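Local coordinates for major capsid protein (Faustovirus, PDB 5J7O), which forms trimers with a double jelly-roll fold that probably tile the shell of this large double-stranded DNA virus, at residues N173-R184 with N331-N339; Y448-N456 with D467-T475. One frame throughout, in Å; residues are numbered along the deposited sequence.

Contact 1. Residues N173-R184 with N331-N339; sequences NFVRYCEYPGLR and NILFTAPGN
Asn331 presents its carbonyl O to Arg184 NH1 at 2.6 Å, but the N-H...O angle of 126° makes this a weak bond; the Asn331 CB lies over one face of the guanidinium. The arginine chain reaches it by leaving the helix fully extended, and its NH2 is held by Gln464. At Ile332 the two branches part: CG2 meets the edge of the Tyr177 ring in its plane, 3.7 Å from CD2, while CD1 packs on the Arg184 CB. The Ile332 carbonyl takes the Cys178 N-H, a bond of 2.9 Å. In Leu333 a chi1 of -173° swings CG away from the backbone N, which carries CD1 over the centre of the Tyr177 ring, a CH-pi contact of 3.8 Å to the centroid. From here to Ala336 the chain is the edge strand of a three-stranded antiparallel sheet within the subunit, bonded to 174-177, which separates it from strand 116-118. Phe334 pairs with Arg176 through two backbone bonds, and its ring meets Cys178 CB by CE1 at 3.7 Å and brings its edge to Arg184 NH1. On the sheet face shared with Leu333, Thr335 turns CG2 to the Asn173 amide, 3.3 Å from ND2, which is bonded to Ser381 O. Ala336 forms the next hydrogen-bonded pair, with Phe174. Gly338 CA then sits over the middle of the Phe174 ring, 3.5 Å from the centroid, and the Gly338 N-H is bridged by a water to Asn173 OD1, which also accepts from Ala378 N. Leu238 of a second subunit also packs on Phe174.

Contact 2. Residues Y448-N456 with D467-T475; sequences YLGLRPANN and DWHHLTSVT
Arg452 and Leu471 bring their CA atoms to 4.4 Å and Asn456 and Trp468 theirs to 4.9 Å, yet the backbones are joined by a water rather than by strand pairing: it accepts from Leu451 N and donates to Leu471 O. The direct grip comes from the Asn456 side chain. With CG anti to its carbonyl carbon (chi1 -67°), the amide reaches into the bend of 467-472, where ND2 gives two hydrogen bonds. The one to Thr472 O, 2.9 Å long, is nearly straight at 164° and lies close to the amide plane. The other, to His470 O, is longer at 3.2 Å and enters well above that carbonyl's plane. On the other branch OD1 meets a second water, which takes the Val474 N-H, giving contacts at both ends of the amide that would hold its rotation. Arg452 bends at chi2 and chi3 to bring its guanidinium beside Trp468, with NH2 2.9 Å from the Trp468 O. Leu471 lays CD1 against the backbone at Leu449 and Gly450 and turns CD2 to the Arg452 CB, 4.2 Å away. Pro453 rests CD and CG on the peptide after Thr472, CD 3.4 Å from Thr472 O, and CG reaches the Ser473 CB. Helix 203-212 covers Arg452, Trp468 and Leu471. An asparagine amide pinning a loop by its carbonyls here joins the 3-10 turn following strand 444-453 to the loop leading into the long strand 473-490, two strands from different sheets of the double jelly-roll capsid fold.

How the contacts relate
From the N terminus the chain first runs through strand 170-177 and the short helix after it, and contact 1 closes a loop of nearly 150 residues when 331-339 returns alongside. Contact 2 comes later and is far more local, closing a connection of about ten residues that includes most of helix 464-467. The two loops follow in series, neither nesting nor crossing. Their centres are about 18 Å apart, but they touch: Glu179 probably accepts from Trp468 NE1 at its O and is probably hydrogen-bonded through OE1 to His469 NE2, while Arg184 CB packs on Trp468 CH2. The loop and helix that follow the sheet strand in contact 1 are thereby tied to the strand connection of contact 2.

Contact 1. Residues N173-R184 with N331-N339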
loop_
_atom_site.group_PDB
_atom_site.type_symbol
_atom_site.label_atom_id
_atom_site.label_comp_id
_atom_site.label_asym_id
_atom_site.label_seq_id
_atom_site.Cartn_x
_atom_site.Cartn_y
_atom_site.Cartn_z
ATOM N N ASN B 173 1.058 -30.959 -14.788
ATOM C CA ASN B 173 1.100 -29.510 -14.714
ATOM C C ASN B 173 0.251 -29.007 -13.550
ATOM O O ASN B 173 -0.633 -29.702 -13.042
ATOM C CB ASN B 173 0.603 -28.889 -16.019
ATOM C CG ASN B 173 1.573 -29.087 -17.169
ATOM O OD1 ASN B 173 2.789 -29.080 -16.980
ATOM N ND2 ASN B 173 1.037 -29.255 -18.373
ATOM N N PHE B 174 0.536 -27.781 -13.126
ATOM C CA PHE B 174 -0.295 -27.099 -12.150
ATOM C C PHE B 174 -1.372 -26.286 -12.864
ATOM O O PHE B 174 -1.348 -26.106 -14.084
ATOM C CB PHE B 174 0.551 -26.197 -11.247
ATOM C CG PHE B 174 1.347 -26.943 -10.208
ATOM C CD1 PHE B 174 1.325 -28.328 -10.150
ATOM C CD2 PHE B 174 2.107 -26.254 -9.277
ATOM C CE1 PHE B 174 2.056 -29.009 -9.193
ATOM C CE2 PHE B 174 2.838 -26.929 -8.317
ATOM C CZ PHE B 174 2.811 -28.309 -8.274
ATOM N N VAL B 175 -2.333 -25.796 -12.088
ATOM C CA VAL B 175 -3.417 -24.986 -12.626
ATOM C C VAL B 175 -3.437 -23.644 -11.915
ATOM O O VAL B 175 -3.041 -23.518 -10.749
ATOM C CB VAL B 175 -4.788 -25.688 -12.509
ATOM C CG1 VAL B 175 -4.875 -26.846 -13.491
ATOM C CG2 VAL B 175 -5.020 -26.173 -11.091
ATOM N N ARG B 176 -3.894 -22.629 -12.639
ATOM C CA ARG B 176 -4.011 -21.281 -12.115
ATOM C C ARG B 176 -5.234 -20.635 -12.741
ATOM O O ARG B 176 -5.661 -21.017 -13.834
ATOM C CB ARG B 176 -2.769 -20.441 -12.424
ATOM C CG ARG B 176 -2.972 -19.449 -13.554
ATOM C CD ARG B 176 -1.646 -18.984 -14.122
ATOM N NE ARG B 176 -0.814 -18.295 -13.138
ATOM C CZ ARG B 176 0.504 -18.144 -13.248
ATOM N NH1 ARG B 176 1.151 -18.647 -14.292
ATOM N NH2 ARG B 176 1.180 -17.495 -12.311
ATOM N N TYR B 177 -5.791 -19.654 -12.043
ATOM C CA TYR B 177 -6.832 -18.809 -12.606
ATOM C C TYR B 177 -6.224 -17.545 -13.201
ATOM O O TYR B 177 -5.170 -17.071 -12.766
ATOM C CB TYR B 177 -7.875 -18.441 -11.546
ATOM C CG TYR B 177 -8.905 -19.522 -11.315
ATOM C CD1 TYR B 177 -8.705 -20.507 -10.356
ATOM C CD2 TYR B 177 -10.069 -19.568 -12.070
ATOM C CE1 TYR B 177 -9.645 -21.506 -10.149
ATOM C CE2 TYR B 177 -11.013 -20.562 -11.871
ATOM C CZ TYR B 177 -10.795 -21.527 -10.910
ATOM O OH TYR B 177 -11.734 -22.515 -10.713
ATOM N N CYS B 178 -6.893 -17.008 -14.215
ATOM C CA CYS B 178 -6.502 -15.709 -14.734
ATOM C C CYS B 178 -6.704 -14.644 -13.660
ATOM O O CYS B 178 -7.434 -14.839 -12.684
ATOM C CB CYS B 178 -7.307 -15.367 -15.981
ATOM S SG CYS B 178 -9.044 -14.993 -15.664
ATOM N N GLU B 179 -6.012 -13.521 -13.821
ATOM C CA GLU B 179 -6.173 -12.427 -12.874
ATOM C C GLU B 179 -7.576 -11.849 -12.985
ATOM O O GLU B 179 -8.122 -11.702 -14.084
ATOM C CB GLU B 179 -5.123 -11.346 -13.111
ATOM C CG GLU B 179 -3.743 -11.725 -12.604
ATOM C CD GLU B 179 -2.794 -10.549 -12.555
ATOM O OE1 GLU B 179 -2.924 -9.645 -13.406
ATOM O OE2 GLU B 179 -1.923 -10.524 -11.659
ATOM N N TYR B 180 -8.160 -11.546 -11.831
ATOM C CA TYR B 180 -9.529 -11.055 -11.731
ATOM C C TYR B 180 -10.515 -11.976 -12.456
ATOM O O TYR B 180 -11.197 -11.552 -13.394
ATOM C CB TYR B 180 -9.623 -9.630 -12.256
ATOM C CG TYR B 180 -8.666 -8.708 -11.538
ATOM C CD1 TYR B 180 -8.950 -8.253 -10.260
ATOM C CD2 TYR B 180 -7.468 -8.318 -12.123
ATOM C CE1 TYR B 180 -8.080 -7.421 -9.587
ATOM C CE2 TYR B 180 -6.590 -7.485 -11.456
ATOM C CZ TYR B 180 -6.902 -7.040 -10.188
ATOM O OH TYR B 180 -6.036 -6.210 -9.516
ATOM N N PRO B 181 -10.619 -13.244 -12.035
ATOM C CA PRO B 181 -11.504 -14.175 -12.754
ATOM C C PRO B 181 -12.957 -13.747 -12.731
ATOM O O PRO B 181 -13.677 -13.960 -13.713
ATOM C CB PRO B 181 -11.294 -15.507 -12.016
ATOM C CG PRO B 181 -10.078 -15.313 -11.153
ATOM C CD PRO B 181 -10.025 -13.857 -10.838
ATOM N N GLY B 182 -13.407 -13.139 -11.633
ATOM C CA GLY B 182 -14.788 -12.702 -11.564
ATOM C C GLY B 182 -15.107 -11.607 -12.559
ATOM O O GLY B 182 -16.263 -11.427 -12.942
ATOM N N LEU B 183 -14.088 -10.869 -13.000
ATOM C CA LEU B 183 -14.329 -9.818 -13.978
ATOM C C LEU B 183 -14.385 -10.373 -15.394
ATOM O O LEU B 183 -15.197 -9.917 -16.205
ATOM C CB LEU B 183 -13.254 -8.737 -13.868
ATOM C CG LEU B 183 -13.210 -7.979 -12.543
ATOM C CD1 LEU B 183 -12.244 -6.813 -12.628
ATOM C CD2 LEU B 183 -14.600 -7.503 -12.149
ATOM N N ARG B 184 -13.536 -11.354 -15.713
ATOM C CA ARG B 184 -13.562 -11.932 -17.051
ATOM C C ARG B 184 -14.681 -12.949 -17.214
ATOM O O ARG B 184 -15.168 -13.149 -18.333
ATOM C CB ARG B 184 -12.224 -12.594 -17.381
ATOM C CG ARG B 184 -11.966 -12.688 -18.875
ATOM C CD ARG B 184 -10.679 -13.422 -19.207
ATOM N NE ARG B 184 -10.300 -13.193 -20.598
ATOM C CZ ARG B 184 -9.347 -13.859 -21.240
ATOM N NH1 ARG B 184 -8.668 -14.815 -20.621
ATOM N NH2 ARG B 184 -9.076 -13.573 -22.506
ATOM N N ASN B 331 -10.487 -19.477 -21.122
ATOM C CA ASN B 331 -10.069 -18.104 -20.869
ATOM C C ASN B 331 -10.049 -17.758 -19.387
ATOM O O ASN B 331 -9.678 -16.635 -19.030
ATOM C CB ASN B 331 -10.983 -17.124 -21.612
ATOM C CG ASN B 331 -10.765 -17.143 -23.110
ATOM O OD1 ASN B 331 -9.660 -17.405 -23.584
ATOM N ND2 ASN B 331 -11.820 -16.861 -23.866
ATOM N N ILE B 332 -10.434 -18.690 -18.518
ATOM C CA ILE B 332 -10.504 -18.452 -17.085
ATOM C C ILE B 332 -9.475 -19.281 -16.326
ATOM O O ILE B 332 -8.826 -18.777 -15.405
ATOM C CB ILE B 332 -11.931 -18.731 -16.562
ATOM C CG1 ILE B 332 -12.944 -17.825 -17.264
ATOM C CG2 ILE B 332 -11.997 -18.555 -15.051
ATOM C CD1 ILE B 332 -12.663 -16.350 -17.094
ATOM N N LEU B 333 -9.308 -20.544 -16.703
ATOM C CA LEU B 333 -8.431 -21.481 -16.013
ATOM C C LEU B 333 -7.303 -21.881 -16.952
ATOM O O LEU B 333 -7.548 -22.180 -18.127
ATOM C CB LEU B 333 -9.218 -22.711 -15.560
ATOM C CG LEU B 333 -8.525 -23.740 -14.672
ATOM C CD1 LEU B 333 -8.291 -23.177 -13.281
ATOM C CD2 LEU B 333 -9.362 -25.004 -14.615
ATOM N N PHE B 334 -6.073 -21.892 -16.441
ATOM C CA PHE B 334 -4.904 -22.076 -17.284
ATOM C C PHE B 334 -3.937 -23.083 -16.683
ATOM O O PHE B 334 -3.828 -23.227 -15.462
ATOM C CB PHE B 334 -4.167 -20.753 -17.520
ATOM C CG PHE B 334 -4.951 -19.764 -18.323
ATOM C CD1 PHE B 334 -5.876 -18.935 -17.713
ATOM C CD2 PHE B 334 -4.766 -19.664 -19.692
ATOM C CE1 PHE B 334 -6.603 -18.024 -18.450
ATOM C CE2 PHE B 334 -5.489 -18.752 -20.436
ATOM C CZ PHE B 334 -6.410 -17.933 -19.813
ATOM N N THR B 335 -3.241 -23.781 -17.574
ATOM C CA THR B 335 -2.132 -24.642 -17.200
ATOM C C THR B 335 -0.902 -23.795 -16.902
ATOM O O THR B 335 -0.668 -22.766 -17.541
ATOM C CB THR B 335 -1.841 -25.632 -18.334
ATOM O OG1 THR B 335 -2.904 -26.590 -18.423
ATOM C CG2 THR B 335 -0.528 -26.357 -18.123
ATOM N N ALA B 336 -0.131 -24.214 -15.907
ATOM C CA ALA B 336 1.131 -23.587 -15.552
ATOM C C ALA B 336 2.105 -24.679 -15.146
ATOM O O ALA B 336 1.688 -25.768 -14.736
ATOM C CB ALA B 336 0.957 -22.571 -14.415
ATOM N N PRO B 337 3.411 -24.429 -15.267
ATOM C CA PRO B 337 4.391 -25.459 -14.898
ATOM C C PRO B 337 4.236 -25.889 -13.448
ATOM O O PRO B 337 3.971 -25.074 -12.561
ATOM C CB PRO B 337 5.738 -24.767 -15.137
ATOM C CG PRO B 337 5.449 -23.724 -16.151
ATOM C CD PRO B 337 4.056 -23.244 -15.858
ATOM N N GLY B 338 4.399 -27.183 -13.217
ATOM C CA GLY B 338 4.285 -27.781 -11.900
ATOM C C GLY B 338 5.638 -28.028 -11.268
ATOM O O GLY B 338 6.558 -27.210 -11.381
ATOM N N ASN B 339 5.764 -29.174 -10.602
ATOM C CA ASN B 339 7.007 -29.544 -9.924
ATOM C C ASN B 339 7.964 -30.233 -10.899
ATOM O O ASN B 339 8.390 -31.373 -10.713
ATOM C CB ASN B 339 6.707 -30.427 -8.718
ATOM C CG ASN B 339 7.904 -30.589 -7.803
ATOM O OD1 ASN B 339 8.791 -29.737 -7.766
ATOM N ND2 ASN B 339 7.938 -31.688 -7.058
HETATM O O HOH W 1 4.693 -29.006 -14.945
#

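Contact 2. Residues Y448-N456 with D467-T475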
loop_
_atom_site.group_PDB
_atom_site.type_symbol
_atom_site.label_atom_id
_atom_site.label_comp_id
_atom_site.label_asym_id
_atom_site.label_seq_id
_atom_site.Cartn_x
_atom_site.Cartn_y
_atom_site.Cartn_z
ATOM N N TYR B 448 -14.232 5.976 -20.577
ATOM C CA TYR B 448 -13.028 5.193 -20.337
ATOM C C TYR B 448 -12.412 4.806 -21.677
ATOM O O TYR B 448 -13.118 4.346 -22.579
ATOM C CB TYR B 448 -13.343 3.938 -19.522
ATOM C CG TYR B 448 -14.125 4.170 -18.246
ATOM C CD1 TYR B 448 -15.485 3.892 -18.186
ATOM C CD2 TYR B 448 -13.504 4.645 -17.098
ATOM C CE1 TYR B 448 -16.206 4.091 -17.023
ATOM C CE2 TYR B 448 -14.218 4.849 -15.929
ATOM C CZ TYR B 448 -15.569 4.569 -15.898
ATOM O OH TYR B 448 -16.286 4.768 -14.741
ATOM N N LEU B 449 -11.100 4.992 -21.811
ATOM C CA LEU B 449 -10.424 4.786 -23.085
ATOM C C LEU B 449 -9.206 3.890 -22.912
ATOM O O LEU B 449 -8.531 3.916 -21.878
ATOM C CB LEU B 449 -9.997 6.122 -23.714
ATOM C CG LEU B 449 -9.368 6.047 -25.108
ATOM C CD1 LEU B 449 -10.364 5.495 -26.119
ATOM C CD2 LEU B 449 -8.843 7.404 -25.550
ATOM N N GLY B 450 -8.932 3.099 -23.945
ATOM C CA GLY B 450 -7.748 2.263 -23.974
ATOM C C GLY B 450 -7.518 1.715 -25.364
ATOM O O GLY B 450 -8.442 1.618 -26.177
ATOM N N LEU B 451 -6.258 1.364 -25.627
ATOM C CA LEU B 451 -5.842 0.748 -26.889
ATOM C C LEU B 451 -5.124 -0.547 -26.521
ATOM O O LEU B 451 -3.905 -0.565 -26.339
ATOM C CB LEU B 451 -4.956 1.690 -27.703
ATOM C CG LEU B 451 -4.589 1.262 -29.127
ATOM C CD1 LEU B 451 -5.836 1.045 -29.969
ATOM C CD2 LEU B 451 -3.676 2.286 -29.780
ATOM N N ARG B 452 -5.891 -1.630 -26.410
ATOM C CA ARG B 452 -5.378 -2.883 -25.874
ATOM C C ARG B 452 -4.815 -3.745 -26.996
ATOM O O ARG B 452 -5.534 -4.027 -27.964
ATOM C CB ARG B 452 -6.478 -3.636 -25.146
ATOM C CG ARG B 452 -6.108 -5.054 -24.757
ATOM C CD ARG B 452 -7.296 -5.984 -24.921
ATOM N NE ARG B 452 -7.999 -6.230 -23.668
ATOM C CZ ARG B 452 -9.168 -6.855 -23.584
ATOM N NH1 ARG B 452 -9.770 -7.286 -24.684
ATOM N NH2 ARG B 452 -9.737 -7.046 -22.402
ATOM N N PRO B 453 -3.558 -4.183 -26.912
ATOM C CA PRO B 453 -3.013 -5.061 -27.954
ATOM C C PRO B 453 -3.796 -6.362 -28.037
ATOM O O PRO B 453 -4.161 -6.956 -27.019
ATOM C CB PRO B 453 -1.568 -5.301 -27.499
ATOM C CG PRO B 453 -1.266 -4.182 -26.553
ATOM C CD PRO B 453 -2.563 -3.870 -25.874
ATOM N N ALA B 454 -4.051 -6.803 -29.273
ATOM C CA ALA B 454 -4.834 -8.017 -29.482
ATOM C C ALA B 454 -4.172 -9.235 -28.853
ATOM O O ALA B 454 -4.863 -10.178 -28.449
ATOM C CB ALA B 454 -5.054 -8.248 -30.977
ATOM N N ASN B 455 -2.840 -9.231 -28.750
ATOM C CA ASN B 455 -2.129 -10.381 -28.202
ATOM C C ASN B 455 -2.387 -10.572 -26.712
ATOM O O ASN B 455 -2.147 -11.666 -26.193
ATOM C CB ASN B 455 -0.628 -10.238 -28.459
ATOM C CG ASN B 455 0.148 -11.483 -28.079
ATOM O OD1 ASN B 455 0.843 -11.510 -27.062
ATOM N ND2 ASN B 455 0.023 -12.528 -28.889
ATOM N N ASN B 456 -2.876 -9.542 -26.017
ATOM C CA ASN B 456 -3.152 -9.675 -24.591
ATOM C C ASN B 456 -4.262 -10.678 -24.302
ATOM O O ASN B 456 -4.326 -11.204 -23.186
ATOM C CB ASN B 456 -3.510 -8.312 -23.998
ATOM C CG ASN B 456 -2.336 -7.353 -23.998
ATOM O OD1 ASN B 456 -1.367 -7.539 -24.734
ATOM N ND2 ASN B 456 -2.417 -6.318 -23.169
ATOM N N ASP B 467 -2.242 -10.650 -18.895
ATOM C CA ASP B 467 -2.279 -9.478 -19.762
ATOM C C ASP B 467 -3.676 -9.117 -20.250
ATOM O O ASP B 467 -3.835 -8.055 -20.861
ATOM C CB ASP B 467 -1.378 -9.693 -20.982
ATOM C CG ASP B 467 0.088 -9.811 -20.617
ATOM O OD1 ASP B 467 0.455 -9.423 -19.488
ATOM O OD2 ASP B 467 0.874 -10.285 -21.464
ATOM N N TRP B 468 -4.687 -9.954 -19.999
ATOM C CA TRP B 468 -5.981 -9.750 -20.645
ATOM C C TRP B 468 -6.637 -8.440 -20.219
ATOM O O TRP B 468 -7.334 -7.808 -21.022
ATOM C CB TRP B 468 -6.909 -10.932 -20.360
ATOM C CG TRP B 468 -7.502 -10.933 -18.989
ATOM C CD1 TRP B 468 -6.984 -11.514 -17.869
ATOM C CD2 TRP B 468 -8.736 -10.326 -18.591
ATOM N NE1 TRP B 468 -7.817 -11.304 -16.797
ATOM C CE2 TRP B 468 -8.900 -10.576 -17.214
ATOM C CE3 TRP B 468 -9.717 -9.592 -19.264
ATOM C CZ2 TRP B 468 -10.004 -10.120 -16.500
ATOM C CZ3 TRP B 468 -10.813 -9.141 -18.554
ATOM C CH2 TRP B 468 -10.948 -9.407 -17.186
ATOM N N HIS B 469 -6.429 -8.010 -18.975
ATOM C CA HIS B 469 -7.019 -6.764 -18.503
ATOM C C HIS B 469 -6.086 -5.566 -18.642
ATOM O O HIS B 469 -6.522 -4.432 -18.421
ATOM C CB HIS B 469 -7.465 -6.906 -17.041
ATOM C CG HIS B 469 -6.347 -7.190 -16.087
ATOM N ND1 HIS B 469 -5.596 -6.193 -15.503
ATOM C CD2 HIS B 469 -5.855 -8.359 -15.614
ATOM C CE1 HIS B 469 -4.688 -6.736 -14.710
ATOM N NE2 HIS B 469 -4.824 -8.049 -14.760
ATOM N N HIS B 470 -4.828 -5.784 -19.016
ATOM C CA HIS B 470 -3.912 -4.673 -19.222
ATOM C C HIS B 470 -4.217 -3.960 -20.534
ATOM O O HIS B 470 -4.527 -4.593 -21.547
ATOM C CB HIS B 470 -2.469 -5.167 -19.219
ATOM C CG HIS B 470 -1.948 -5.505 -17.857
ATOM N ND1 HIS B 470 -1.263 -4.598 -17.079
ATOM C CD2 HIS B 470 -2.006 -6.651 -17.137
ATOM C CE1 HIS B 470 -0.920 -5.169 -15.937
ATOM N NE2 HIS B 470 -1.359 -6.415 -15.948
ATOM N N LEU B 471 -4.119 -2.633 -20.512
ATOM C CA LEU B 471 -4.391 -1.809 -21.682
ATOM C C LEU B 471 -3.123 -1.379 -22.410
ATOM O O LEU B 471 -3.194 -0.530 -23.305
ATOM C CB LEU B 471 -5.210 -0.579 -21.280
ATOM C CG LEU B 471 -6.563 -0.871 -20.628
ATOM C CD1 LEU B 471 -7.307 0.419 -20.316
ATOM C CD2 LEU B 471 -7.403 -1.780 -21.516
ATOM N N THR B 472 -1.973 -1.937 -22.050
ATOM C CA THR B 472 -0.708 -1.668 -22.721
ATOM C C THR B 472 -0.117 -2.972 -23.243
ATOM O O THR B 472 -0.675 -4.058 -23.061
ATOM C CB THR B 472 0.291 -0.983 -21.784
ATOM O OG1 THR B 472 0.606 -1.857 -20.692
ATOM C CG2 THR B 472 -0.277 0.309 -21.243
ATOM N N SER B 473 1.032 -2.849 -23.900
ATOM C CA SER B 473 1.823 -4.001 -24.308
ATOM C C SER B 473 2.811 -4.323 -23.196
ATOM O O SER B 473 3.595 -3.459 -22.788
ATOM C CB SER B 473 2.553 -3.721 -25.619
ATOM O OG SER B 473 3.277 -4.860 -26.050
ATOM N N VAL B 474 2.770 -5.557 -22.703
ATOM C CA VAL B 474 3.573 -5.980 -21.563
ATOM C C VAL B 474 4.630 -6.961 -22.046
ATOM O O VAL B 474 4.309 -7.962 -22.698
ATOM C CB VAL B 474 2.703 -6.609 -20.463
ATOM C CG1 VAL B 474 3.515 -6.794 -19.190
ATOM C CG2 VAL B 474 1.473 -5.753 -20.202
ATOM N N THR B 475 5.888 -6.670 -21.731
ATOM C CA THR B 475 6.991 -7.596 -21.928
ATOM C C THR B 475 7.492 -8.079 -20.573
ATOM O O THR B 475 7.234 -7.463 -19.536
ATOM C CB THR B 475 8.134 -6.949 -22.721
ATOM O OG1 THR B 475 8.351 -5.613 -22.251
ATOM C CG2 THR B 475 7.801 -6.918 -24.205
HETATM O O HOH W 2 -4.249 2.173 -23.845
HETATM O O HOH W 3 1.263 -7.527 -23.368
#